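Local coordinates for protein protease Do-like 1, chloroplastic (PDB 3QO6) that acts as a chloroplast serine protease required at high temperature and may help degrade damaged proteins, at residues Asp78-Leu83 against Thr88-Val93; Gly95-Lys100 against Gly218-Gln223; Ala264-Leu269 against Thr329-Pro334; Gln270-Asp275 against Leu280-Ile285. One frame throughout, in Å; residues are numbered along the deposited sequence.

Interactions 1 and 2 belong to the protease domain and share strand 88-97. Interactions 3 and 4 lie in the PDZ part and touch where Leu269 packs on Asp284. Interaction 2 is buried: one isoleucine of a helix meets two charged residues, and no hydrogen bond crosses it. Interaction 3 lies at the surface and rests on a single salt bridge. Interactions 1 and 4 are partly buried hairpins. Both have paired backbone bonds, but interaction 1 adds an apolar face and a charged face, whereas interaction 4 adds side chain-to-backbone bonds. The centres of interactions 1 and 4 are about 50 Å apart, on opposite sides of the chain's centre.

Interaction 1. Residues Asp78-Leu83 against Thr88-Val93; sequences DLRVTL and TFDAKV
Val81 O meets two groups of the facing strand. Phe89 N gives Val81 O a nearly straight hydrogen bond of 2.8 Å (173°), and Thr88 CA adds a CA-H...O contact. Val81 N returns a bond to Phe89 O, so these two residues form an antiparallel hydrogen-bonded pair. Ala91 N then bonds to Leu79 O at 3.1 Å. Arg80 and Asp90 form the next non-hydrogen-bonded pair. The Arg80 chain bends at chi3 (52°), which folds the guanidinium back over the facing strand. Arg80 NH1 makes a salt bridge to Asp90 OD2 at 3.0 Å, with the two flat groups turned 55° apart. Thr88 OG1 and Phe89 O lie over one guanidinium face. Asp78 OD2 comes close to Asp90 OD1, and Glu49 adds another negative charge beside Asp78. With a leucine in place of Arg80, Asp90 would probably lose its counter-charge and face Asp78 unrelieved. Val81 and Phe89 point to the other face. There Val81 CG1 packs on Ala91 CB at 4.0 Å, and Leu83 CD2 meets Phe89 CE2. Ile107 of strand 102-107 covers Val81 and Ala91. Strand 78-82 also pairs with strand 30-40, so this beta hairpin lies within the closed six-stranded antiparallel barrel typical of trypsin-like proteases.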
loop_
_atom_site.group_PDB
_atom_site.type_symbol
_atom_site.label_atom_id
_atom_site.label_comp_id
_atom_site.label_asym_id
_atom_site.label_seq_id
_atom_site.Cartn_x
_atom_site.Cartn_y
_atom_site.Cartn_z
ATOM N N ASP B 78 25.143 -23.652 -3.006
ATOM C CA ASP B 78 26.599 -23.568 -2.982
ATOM C C ASP B 78 26.964 -22.230 -2.353
ATOM O O ASP B 78 26.201 -21.266 -2.448
ATOM C CB ASP B 78 27.192 -23.638 -4.398
ATOM C CG ASP B 78 28.729 -23.623 -4.404
ATOM O OD1 ASP B 78 29.311 -23.447 -5.499
ATOM O OD2 ASP B 78 29.356 -23.793 -3.328
ATOM N N LEU B 79 28.117 -22.180 -1.691
ATOM C CA LEU B 79 28.575 -20.960 -1.066
ATOM C C LEU B 79 30.044 -20.843 -1.285
ATOM O O LEU B 79 30.761 -21.839 -1.288
ATOM C CB LEU B 79 28.215 -20.923 0.426
ATOM C CG LEU B 79 28.276 -22.188 1.266
ATOM C CD1 LEU B 79 29.694 -22.372 1.793
ATOM C CD2 LEU B 79 27.278 -22.103 2.417
ATOM N N ARG B 80 30.476 -19.605 -1.504
ATOM C CA ARG B 80 31.873 -19.290 -1.771
ATOM C C ARG B 80 32.340 -18.151 -0.878
ATOM O O ARG B 80 31.621 -17.166 -0.692
ATOM C CB ARG B 80 32.019 -18.853 -3.231
ATOM C CG ARG B 80 31.137 -19.627 -4.216
ATOM C CD ARG B 80 31.344 -19.190 -5.684
ATOM N NE ARG B 80 32.752 -19.206 -6.119
ATOM C CZ ARG B 80 33.634 -20.160 -5.814
ATOM N NH1 ARG B 80 33.265 -21.191 -5.057
ATOM N NH2 ARG B 80 34.884 -20.094 -6.274
ATOM N N VAL B 81 33.536 -18.280 -0.326
ATOM C CA VAL B 81 34.072 -17.209 0.498
ATOM C C VAL B 81 35.159 -16.465 -0.283
ATOM O O VAL B 81 36.014 -17.091 -0.894
ATOM C CB VAL B 81 34.699 -17.727 1.835
ATOM C CG1 VAL B 81 33.682 -18.493 2.644
ATOM C CG2 VAL B 81 35.884 -18.586 1.552
ATOM N N THR B 82 35.115 -15.134 -0.296
ATOM C CA THR B 82 36.148 -14.357 -0.971
ATOM C C THR B 82 37.042 -13.798 0.116
ATOM O O THR B 82 36.562 -13.246 1.103
ATOM C CB THR B 82 35.605 -13.158 -1.745
ATOM O OG1 THR B 82 34.652 -13.587 -2.719
ATOM C CG2 THR B 82 36.745 -12.462 -2.456
ATOM N N LEU B 83 38.344 -13.934 -0.058
ATOM C CA LEU B 83 39.259 -13.440 0.941
ATOM C C LEU B 83 39.685 -12.018 0.607
ATOM O O LEU B 83 39.348 -11.497 -0.463
ATOM C CB LEU B 83 40.473 -14.374 1.041
ATOM C CG LEU B 83 40.356 -15.494 2.084
ATOM C CD1 LEU B 83 38.980 -16.128 2.031
ATOM C CD2 LEU B 83 41.428 -16.530 1.835
ATOM N N THR B 88 38.636 -15.987 -4.610
ATOM C CA THR B 88 37.425 -16.639 -4.116
ATOM C C THR B 88 37.547 -18.164 -4.029
ATOM O O THR B 88 38.098 -18.798 -4.923
ATOM C CB THR B 88 36.186 -16.269 -4.989
ATOM O OG1 THR B 88 35.051 -17.020 -4.533
ATOM C CG2 THR B 88 36.434 -16.562 -6.495
ATOM N N PHE B 89 37.042 -18.750 -2.940
ATOM C CA PHE B 89 37.112 -20.200 -2.730
ATOM C C PHE B 89 35.750 -20.838 -2.504
ATOM O O PHE B 89 34.770 -20.167 -2.146
ATOM C CB PHE B 89 37.981 -20.548 -1.525
ATOM C CG PHE B 89 39.364 -19.995 -1.590
ATOM C CD1 PHE B 89 40.456 -20.798 -1.287
ATOM C CD2 PHE B 89 39.587 -18.664 -1.903
ATOM C CE1 PHE B 89 41.751 -20.279 -1.293
ATOM C CE2 PHE B 89 40.866 -18.138 -1.912
ATOM C CZ PHE B 89 41.953 -18.946 -1.605
ATOM N N ASP B 90 35.702 -22.152 -2.715
ATOM C CA ASP B 90 34.473 -22.914 -2.514
ATOM C C ASP B 90 34.524 -23.337 -1.054
ATOM O O ASP B 90 35.607 -23.675 -0.539
ATOM C CB ASP B 90 34.438 -24.128 -3.439
ATOM C CG ASP B 90 33.067 -24.346 -4.044
ATOM O OD1 ASP B 90 32.122 -24.714 -3.301
ATOM O OD2 ASP B 90 32.932 -24.134 -5.272
ATOM N N ALA B 91 33.372 -23.307 -0.384
ATOM C CA ALA B 91 33.355 -23.625 1.036
ATOM C C ALA B 91 32.460 -24.753 1.453
ATOM O O ALA B 91 31.308 -24.849 1.019
ATOM C CB ALA B 91 32.996 -22.377 1.837
ATOM N N LYS B 92 32.991 -25.594 2.333
ATOM C CA LYS B 92 32.234 -26.723 2.844
ATOM C C LYS B 92 31.665 -26.351 4.213
ATOM O O LYS B 92 32.346 -25.739 5.039
ATOM C CB LYS B 92 33.147 -27.948 2.968
ATOM C CG LYS B 92 32.473 -29.211 3.524
ATOM C CD LYS B 92 33.350 -29.907 4.585
ATOM C CE LYS B 92 32.568 -30.984 5.345
ATOM N NZ LYS B 92 33.209 -31.289 6.665
ATOM N N VAL B 93 30.413 -26.718 4.444
ATOM C CA VAL B 93 29.772 -26.430 5.710
ATOM C C VAL B 93 30.212 -27.387 6.818
ATOM O O VAL B 93 29.690 -28.488 6.935
ATOM C CB VAL B 93 28.250 -26.519 5.564
ATOM C CG1 VAL B 93 27.577 -26.244 6.880
ATOM C CG2 VAL B 93 27.786 -25.531 4.532
#

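Interaction 2. Residues Gly95-Lys100 against Gly218-Gln223; sequences GFDQDK and GGIVDQ
Helix 214-227 of the trypsin-like protease unit meets the end of strand 88-97 and the turn after it through one side chain, Ile220. Its CG1 stands anti to the carbonyl carbon (chi1 -67°), and chi2 is extended (-177°). This carries CD1 straight out from the helix to the strand end. Ile220 CD1 lies 3.4 Å from Asp97 OD2. Ile220 CD1 also rests 3.6 Å from Lys100 CB, with Lys100 CG equally near. The other branch, Ile220 CG2, meets Asp97 CB at 4.0 Å. Ile220 crosses both partners at about a right angle. No hydrogen bond links the two segments, so the join is van der Waals contact. Helix-on-barrel packing of this kind brings the helix beside the turn that leads to Asp101, the predicted charge-relay aspartate. Ile220 also touches Val102, on the strand that follows. The charged ends of its two partners are held elsewhere. Asp97 OD2 makes a salt bridge with Arg232. Asp97 OD1 takes a weak bond from Asp99 N at 3.0 Å, in the manner of an Asx turn. The Lys100 chain bends at chi2 (-66°), which turns its end away from the helix. Its NZ makes a salt bridge with Asp305 of the PDZ domain. Shortening Ile220 to an alanine would probably open a gap beside the Lys100 methylenes and leave the buried carboxylate of Asp97 less well covered. Val221, the next helix residue, packs on Val104 of the same neighbouring strand.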
loop_
_atom_site.group_PDB
_atom_site.type_symbol
_atom_site.label_atom_id
_atom_site.label_comp_id
_atom_site.label_asym_id
_atom_site.label_seq_id
_atom_site.Cartn_x
_atom_site.Cartn_y
_atom_site.Cartn_z
ATOM N N GLY B 95 29.616 -27.239 10.009
ATOM C CA GLY B 95 28.535 -27.479 10.960
ATOM C C GLY B 95 27.893 -26.196 11.478
ATOM O O GLY B 95 28.323 -25.094 11.140
ATOM N N PHE B 96 26.877 -26.315 12.323
ATOM C CA PHE B 96 26.211 -25.120 12.795
ATOM C C PHE B 96 25.221 -25.260 13.962
ATOM O O PHE B 96 24.610 -26.306 14.173
ATOM C CB PHE B 96 25.510 -24.481 11.605
ATOM C CG PHE B 96 24.407 -25.322 11.026
ATOM C CD1 PHE B 96 23.160 -25.395 11.657
ATOM C CD2 PHE B 96 24.615 -26.068 9.859
ATOM C CE1 PHE B 96 22.124 -26.211 11.128
ATOM C CE2 PHE B 96 23.589 -26.884 9.324
ATOM C CZ PHE B 96 22.350 -26.955 9.959
ATOM N N ASP B 97 25.051 -24.166 14.702
ATOM C CA ASP B 97 24.147 -24.117 15.847
ATOM C C ASP B 97 23.050 -23.105 15.563
ATOM O O ASP B 97 23.308 -21.916 15.612
ATOM C CB ASP B 97 24.910 -23.660 17.075
ATOM C CG ASP B 97 24.108 -23.793 18.326
ATOM O OD1 ASP B 97 22.858 -23.810 18.254
ATOM O OD2 ASP B 97 24.731 -23.876 19.394
ATOM N N GLN B 98 21.833 -23.560 15.292
ATOM C CA GLN B 98 20.737 -22.644 14.977
ATOM C C GLN B 98 20.292 -21.760 16.120
ATOM O O GLN B 98 19.820 -20.647 15.908
ATOM C CB GLN B 98 19.508 -23.403 14.504
ATOM C CG GLN B 98 19.605 -23.972 13.130
ATOM C CD GLN B 98 18.233 -24.332 12.609
ATOM O OE1 GLN B 98 17.395 -24.825 13.367
ATOM N NE2 GLN B 98 17.989 -24.095 11.315
ATOM N N ASP B 99 20.421 -22.257 17.334
ATOM C CA ASP B 99 19.983 -21.479 18.458
ATOM C C ASP B 99 20.783 -20.231 18.682
ATOM O O ASP B 99 20.214 -19.192 18.969
ATOM C CB ASP B 99 19.962 -22.336 19.715
ATOM C CG ASP B 99 18.794 -23.284 19.727
ATOM O OD1 ASP B 99 17.804 -23.025 18.994
ATOM O OD2 ASP B 99 18.861 -24.275 20.476
ATOM N N LYS B 100 22.095 -20.324 18.548
ATOM C CA LYS B 100 22.941 -19.166 18.747
ATOM C C LYS B 100 23.377 -18.577 17.412
ATOM O O LYS B 100 24.327 -17.803 17.349
ATOM C CB LYS B 100 24.159 -19.564 19.578
ATOM C CG LYS B 100 23.815 -20.339 20.840
ATOM C CD LYS B 100 23.046 -19.454 21.796
ATOM C CE LYS B 100 22.694 -20.158 23.094
ATOM N NZ LYS B 100 21.822 -19.267 23.943
ATOM N N GLY B 218 33.207 -19.065 20.861
ATOM C CA GLY B 218 34.349 -19.957 20.926
ATOM C C GLY B 218 34.013 -21.392 21.292
ATOM O O GLY B 218 34.575 -22.322 20.711
ATOM N N GLY B 219 33.109 -21.582 22.253
ATOM C CA GLY B 219 32.736 -22.926 22.650
ATOM C C GLY B 219 32.101 -23.669 21.491
ATOM O O GLY B 219 32.496 -24.793 21.164
ATOM N N ILE B 220 31.110 -23.024 20.877
ATOM C CA ILE B 220 30.368 -23.556 19.743
ATOM C C ILE B 220 31.274 -23.873 18.551
ATOM O O ILE B 220 31.104 -24.899 17.901
ATOM C CB ILE B 220 29.298 -22.552 19.315
ATOM C CG1 ILE B 220 28.254 -22.452 20.415
ATOM C CG2 ILE B 220 28.700 -22.931 17.943
ATOM C CD1 ILE B 220 27.118 -21.543 20.054
ATOM N N VAL B 221 32.224 -23.000 18.243
ATOM C CA VAL B 221 33.114 -23.301 17.141
ATOM C C VAL B 221 33.953 -24.563 17.469
ATOM O O VAL B 221 34.196 -25.377 16.573
ATOM C CB VAL B 221 34.029 -22.092 16.804
ATOM C CG1 VAL B 221 35.094 -22.482 15.779
ATOM C CG2 VAL B 221 33.180 -20.963 16.232
ATOM N N ASP B 222 34.378 -24.739 18.729
ATOM C CA ASP B 222 35.151 -25.929 19.088
ATOM C C ASP B 222 34.309 -27.158 18.805
ATOM O O ASP B 222 34.688 -28.016 17.996
ATOM C CB ASP B 222 35.535 -25.954 20.570
ATOM C CG ASP B 222 36.499 -24.863 20.935
ATOM O OD1 ASP B 222 37.505 -24.700 20.216
ATOM O OD2 ASP B 222 36.259 -24.166 21.945
ATOM N N GLN B 223 33.160 -27.232 19.464
ATOM C CA GLN B 223 32.274 -28.363 19.290
ATOM C C GLN B 223 31.914 -28.618 17.849
ATOM O O GLN B 223 31.738 -29.759 17.436
ATOM C CB GLN B 223 31.003 -28.158 20.074
ATOM C CG GLN B 223 31.221 -28.049 21.541
ATOM C CD GLN B 223 29.913 -27.871 22.239
ATOM O OE1 GLN B 223 29.041 -28.752 22.176
ATOM N NE2 GLN B 223 29.735 -26.719 22.894
#

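Interaction 3. Residues Ala264-Leu269 against Thr329-Pro334; sequences AGKAGL and TLEPKP
Lys266 is the last residue of helix 263-266, and Glu331 sits in the extended end of strand 326-332. The helix closes with a Schellman motif. Leu269 N bonds back to Ala264 O at 2.8 Å, and Gly268 N bonds to Gly265 O. Gly268 has a positive phi (74°), a value that favours glycine. The side-chain contact is one salt bridge. Lys266 NZ donates to Glu331 OE1 at 2.8 Å. It meets that oxygen on the syn side, 26° out of the carboxylate plane. Glu331 OE2 is the farther oxygen, 3.3 Å from Lys266 NZ, so the grip is uneven. Lys266 CE and CD also lie near OE1. Both chains leave with CG anti to the carbonyl carbon and stay extended beyond CG. They reach across from their two backbones and cross obliquely. Both residues also touch a crystal neighbour, so the lattice may affect how the pair is posed. The surroundings tie each segment to the domain. Ala267 packs on Ile326 and Val328, earlier on the same strand as Glu331. The backbone of Glu331 bonds to Ile234 of strand 233-234. The contact is a surface bridge far from the annotated sites. It joins a short helix to the last strand of the PDZ domain.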
loop_
_atom_site.group_PDB
_atom_site.type_symbol
_atom_site.label_atom_id
_atom_site.label_comp_id
_atom_site.label_asym_id
_atom_site.label_seq_id
_atom_site.Cartn_x
_atom_site.Cartn_y
_atom_site.Cartn_z
ATOM N N ALA B 264 10.085 -35.050 29.813
ATOM C CA ALA B 264 8.923 -34.739 30.665
ATOM C C ALA B 264 7.811 -35.767 30.424
ATOM O O ALA B 264 6.956 -36.020 31.289
ATOM C CB ALA B 264 8.417 -33.342 30.377
ATOM N N GLY B 265 7.821 -36.354 29.235
ATOM C CA GLY B 265 6.832 -37.374 28.947
ATOM C C GLY B 265 7.075 -38.590 29.838
ATOM O O GLY B 265 6.195 -38.982 30.603
ATOM N N LYS B 266 8.273 -39.179 29.746
ATOM C CA LYS B 266 8.636 -40.343 30.549
ATOM C C LYS B 266 8.532 -39.999 32.022
ATOM O O LYS B 266 8.294 -40.878 32.850
ATOM C CB LYS B 266 10.060 -40.799 30.245
ATOM C CG LYS B 266 10.292 -41.199 28.804
ATOM C CD LYS B 266 11.773 -41.245 28.476
ATOM C CE LYS B 266 11.975 -41.293 26.987
ATOM N NZ LYS B 266 13.414 -41.370 26.600
ATOM N N ALA B 267 8.711 -38.724 32.354
ATOM C CA ALA B 267 8.617 -38.286 33.738
ATOM C C ALA B 267 7.180 -38.021 34.120
ATOM O O ALA B 267 6.922 -37.591 35.250
ATOM C CB ALA B 267 9.430 -37.032 33.960
ATOM N N GLY B 268 6.260 -38.231 33.169
ATOM C CA GLY B 268 4.833 -38.039 33.418
ATOM C C GLY B 268 4.167 -36.654 33.551
ATOM O O GLY B 268 3.187 -36.512 34.320
ATOM N N LEU B 269 4.672 -35.635 32.845
ATOM C CA LEU B 269 4.031 -34.322 32.880
ATOM C C LEU B 269 2.786 -34.426 32.001
ATOM O O LEU B 269 2.803 -35.113 30.971
ATOM C CB LEU B 269 4.947 -33.241 32.325
ATOM C CG LEU B 269 5.675 -32.436 33.390
ATOM C CD1 LEU B 269 6.620 -33.361 34.153
ATOM C CD2 LEU B 269 6.425 -31.273 32.735
ATOM N N THR B 329 14.979 -35.849 33.624
ATOM C CA THR B 329 16.375 -35.882 33.187
ATOM C C THR B 329 16.393 -35.508 31.704
ATOM O O THR B 329 15.822 -36.198 30.850
ATOM C CB THR B 329 17.041 -37.268 33.390
ATOM O OG1 THR B 329 16.057 -38.232 33.776
ATOM C CG2 THR B 329 18.098 -37.186 34.472
ATOM N N LEU B 330 17.054 -34.397 31.417
ATOM C CA LEU B 330 17.119 -33.889 30.066
ATOM C C LEU B 330 17.879 -34.755 29.080
ATOM O O LEU B 330 19.008 -35.160 29.342
ATOM C CB LEU B 330 17.701 -32.468 30.084
ATOM C CG LEU B 330 16.871 -31.410 30.816
ATOM C CD1 LEU B 330 17.260 -31.383 32.246
ATOM C CD2 LEU B 330 17.127 -30.062 30.214
ATOM N N GLU B 331 17.255 -35.028 27.940
ATOM C CA GLU B 331 17.874 -35.828 26.889
ATOM C C GLU B 331 18.163 -34.961 25.681
ATOM O O GLU B 331 17.524 -33.927 25.477
ATOM C CB GLU B 331 16.938 -36.939 26.443
ATOM C CG GLU B 331 16.470 -37.820 27.558
ATOM C CD GLU B 331 15.239 -38.597 27.160
ATOM O OE1 GLU B 331 14.694 -39.323 28.013
ATOM O OE2 GLU B 331 14.814 -38.478 25.990
ATOM N N PRO B 332 19.121 -35.384 24.844
ATOM C CA PRO B 332 19.455 -34.610 23.647
ATOM C C PRO B 332 18.245 -34.461 22.745
ATOM O O PRO B 332 17.383 -35.330 22.707
ATOM C CB PRO B 332 20.570 -35.432 22.993
ATOM C CG PRO B 332 20.280 -36.825 23.443
ATOM C CD PRO B 332 19.907 -36.627 24.897
ATOM N N LYS B 333 18.189 -33.348 22.025
ATOM C CA LYS B 333 17.096 -33.063 21.102
ATOM C C LYS B 333 17.269 -34.010 19.912
ATOM O O LYS B 333 18.374 -34.101 19.367
ATOM C CB LYS B 333 17.215 -31.597 20.664
ATOM C CG LYS B 333 16.288 -31.106 19.553
ATOM C CD LYS B 333 16.930 -29.867 18.900
ATOM C CE LYS B 333 16.152 -29.295 17.707
ATOM N NZ LYS B 333 14.862 -28.667 18.115
ATOM N N PRO B 334 16.193 -34.733 19.505
ATOM C CA PRO B 334 16.238 -35.669 18.379
ATOM C C PRO B 334 16.824 -35.000 17.177
ATOM O O PRO B 334 16.541 -33.845 16.921
ATOM C CB PRO B 334 14.782 -36.036 18.162
ATOM C CG PRO B 334 14.211 -35.976 19.527
ATOM C CD PRO B 334 14.843 -34.710 20.094
#

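Interaction 4. Residues Gln270-Asp275 against Leu280-Ile285; sequences QSTKRD and LVLGDI
Thr272 holds OG1 anti to its carbonyl carbon (chi1 -58°), which turns the hydroxyl towards Gly283. Asp284 CG takes the same position (chi1 -60°) and brings its carboxylate to Gln270. Thr272 OG1 accepts Gly283 N at 3.0 Å and also bonds to Val255 O, so the hydroxyl has two backbone partners. Asp284 OD2 accepts Gln270 N at 2.7 Å. The bond is fairly straight at hydrogen (166°), but the donor lies well above the carboxylate plane. Asp284 N returns a bond to Gln270 O at 2.9 Å. Gln270 is thus gripped at both its N-H and its carbonyl. Arg319 makes a salt bridge with the same OD2, which would tend to keep Asp284 charged. Gly283 has no room for a side chain here, since a CB would run into the backbone of Gln270 and Ser271. Further along, Lys273 and Val281 form a hydrogen-bonded antiparallel pair: Val281 N to Lys273 O is 2.8 Å, and Lys273 N to Val281 O is 2.9 Å. Thr272 CG2 packs on Leu280 CG at 4.1 Å. Leu280 CD1 lies at the edge of the Arg274 guanidinium, near its plane. Arg274 NH1 makes a salt bridge with Asp41 of a second subunit, and Phe43 of that subunit packs on Thr272 and Leu280. The two short strands form a hairpin of the PDZ domain. Thr272 rests on Leu254 and Leu256 of strand 253-257. Asp284 lies against Val317 of strand 312-318, just where strand 285-289 begins.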
loop_
_atom_site.group_PDB
_atom_site.type_symbol
_atom_site.label_atom_id
_atom_site.label_comp_id
_atom_site.label_asym_id
_atom_site.label_seq_id
_atom_site.Cartn_x
_atom_site.Cartn_y
_atom_site.Cartn_z
ATOM N N GLN B 270 1.711 -33.741 32.386
ATOM C CA GLN B 270 0.469 -33.819 31.620
ATOM C C GLN B 270 0.270 -32.725 30.590
ATOM O O GLN B 270 0.576 -31.553 30.827
ATOM C CB GLN B 270 -0.721 -33.817 32.561
ATOM C CG GLN B 270 -0.661 -34.895 33.623
ATOM C CD GLN B 270 -1.724 -34.702 34.685
ATOM O OE1 GLN B 270 -1.632 -35.264 35.772
ATOM N NE2 GLN B 270 -2.744 -33.900 34.373
ATOM N N SER B 271 -0.276 -33.129 29.449
ATOM C CA SER B 271 -0.556 -32.230 28.344
ATOM C C SER B 271 -1.970 -31.640 28.449
ATOM O O SER B 271 -2.792 -32.080 29.258
ATOM C CB SER B 271 -0.407 -33.007 27.046
ATOM O OG SER B 271 0.776 -33.785 27.088
ATOM N N THR B 272 -2.254 -30.635 27.632
ATOM C CA THR B 272 -3.567 -30.005 27.641
ATOM C C THR B 272 -4.494 -30.844 26.770
ATOM O O THR B 272 -4.097 -31.220 25.669
ATOM C CB THR B 272 -3.467 -28.602 27.069
ATOM O OG1 THR B 272 -2.525 -27.855 27.842
ATOM C CG2 THR B 272 -4.813 -27.915 27.099
ATOM N N LYS B 273 -5.702 -31.146 27.262
ATOM C CA LYS B 273 -6.682 -31.958 26.521
ATOM C C LYS B 273 -8.050 -31.284 26.410
ATOM O O LYS B 273 -8.191 -30.115 26.761
ATOM C CB LYS B 273 -6.867 -33.332 27.177
ATOM C CG LYS B 273 -5.727 -34.327 26.958
ATOM C CD LYS B 273 -6.152 -35.771 27.309
ATOM C CE LYS B 273 -7.243 -36.299 26.349
ATOM N NZ LYS B 273 -7.802 -37.660 26.669
ATOM N N ARG B 274 -9.060 -32.026 25.942
ATOM C CA ARG B 274 -10.402 -31.457 25.791
ATOM C C ARG B 274 -11.624 -32.181 26.366
ATOM O O ARG B 274 -12.014 -33.274 25.931
ATOM C CB ARG B 274 -10.668 -31.113 24.322
ATOM C CG ARG B 274 -9.894 -29.887 23.898
ATOM C CD ARG B 274 -10.453 -29.170 22.692
ATOM N NE ARG B 274 -9.802 -27.869 22.598
ATOM C CZ ARG B 274 -9.979 -26.991 21.618
ATOM N NH1 ARG B 274 -10.801 -27.255 20.612
ATOM N NH2 ARG B 274 -9.315 -25.847 21.641
ATOM N N ASP B 275 -12.225 -31.489 27.333
ATOM C CA ASP B 275 -13.419 -31.850 28.105
ATOM C C ASP B 275 -14.353 -32.974 27.669
ATOM O O ASP B 275 -15.017 -33.593 28.508
ATOM C CB ASP B 275 -14.261 -30.584 28.282
ATOM C CG ASP B 275 -14.902 -30.480 29.656
ATOM O OD1 ASP B 275 -14.226 -30.795 30.663
ATOM O OD2 ASP B 275 -16.078 -30.058 29.728
ATOM N N LEU B 280 -11.427 -26.853 27.560
ATOM C CA LEU B 280 -10.013 -27.069 27.713
ATOM C C LEU B 280 -9.576 -27.559 29.080
ATOM O O LEU B 280 -9.843 -26.917 30.095
ATOM C CB LEU B 280 -9.261 -25.780 27.379
ATOM C CG LEU B 280 -8.269 -25.889 26.220
ATOM C CD1 LEU B 280 -9.008 -26.124 24.899
ATOM C CD2 LEU B 280 -7.455 -24.625 26.171
ATOM N N VAL B 281 -8.906 -28.710 29.104
ATOM C CA VAL B 281 -8.370 -29.237 30.356
ATOM C C VAL B 281 -6.872 -28.933 30.321
ATOM O O VAL B 281 -6.086 -29.621 29.674
ATOM C CB VAL B 281 -8.577 -30.748 30.505
ATOM C CG1 VAL B 281 -8.122 -31.169 31.885
ATOM C CG2 VAL B 281 -10.050 -31.114 30.283
ATOM N N LEU B 282 -6.502 -27.862 31.001
ATOM C CA LEU B 282 -5.125 -27.429 31.054
ATOM C C LEU B 282 -4.138 -28.496 31.464
ATOM O O LEU B 282 -4.354 -29.218 32.429
ATOM C CB LEU B 282 -4.978 -26.240 32.002
ATOM C CG LEU B 282 -5.347 -24.864 31.450
ATOM C CD1 LEU B 282 -5.192 -24.864 29.934
ATOM C CD2 LEU B 282 -6.771 -24.515 31.829
ATOM N N GLY B 283 -3.045 -28.592 30.721
ATOM C CA GLY B 283 -2.021 -29.549 31.074
ATOM C C GLY B 283 -1.296 -28.896 32.232
ATOM O O GLY B 283 -1.765 -27.880 32.765
ATOM N N ASP B 284 -0.155 -29.450 32.625
ATOM C CA ASP B 284 0.586 -28.873 33.737
ATOM C C ASP B 284 1.075 -27.456 33.431
ATOM O O ASP B 284 1.206 -27.064 32.279
ATOM C CB ASP B 284 1.784 -29.764 34.105
ATOM C CG ASP B 284 1.363 -31.157 34.526
ATOM O OD1 ASP B 284 0.201 -31.318 34.949
ATOM O OD2 ASP B 284 2.193 -32.086 34.438
ATOM N N ILE B 285 1.331 -26.687 34.477
ATOM C CA ILE B 285 1.836 -25.342 34.306
ATOM C C ILE B 285 3.147 -25.261 35.068
ATOM O O ILE B 285 3.176 -25.467 36.273
ATOM C CB ILE B 285 0.876 -24.297 34.861
ATOM C CG1 ILE B 285 -0.452 -24.378 34.139
ATOM C CG2 ILE B 285 1.454 -22.928 34.665
ATOM C CD1 ILE B 285 -1.495 -23.539 34.779
#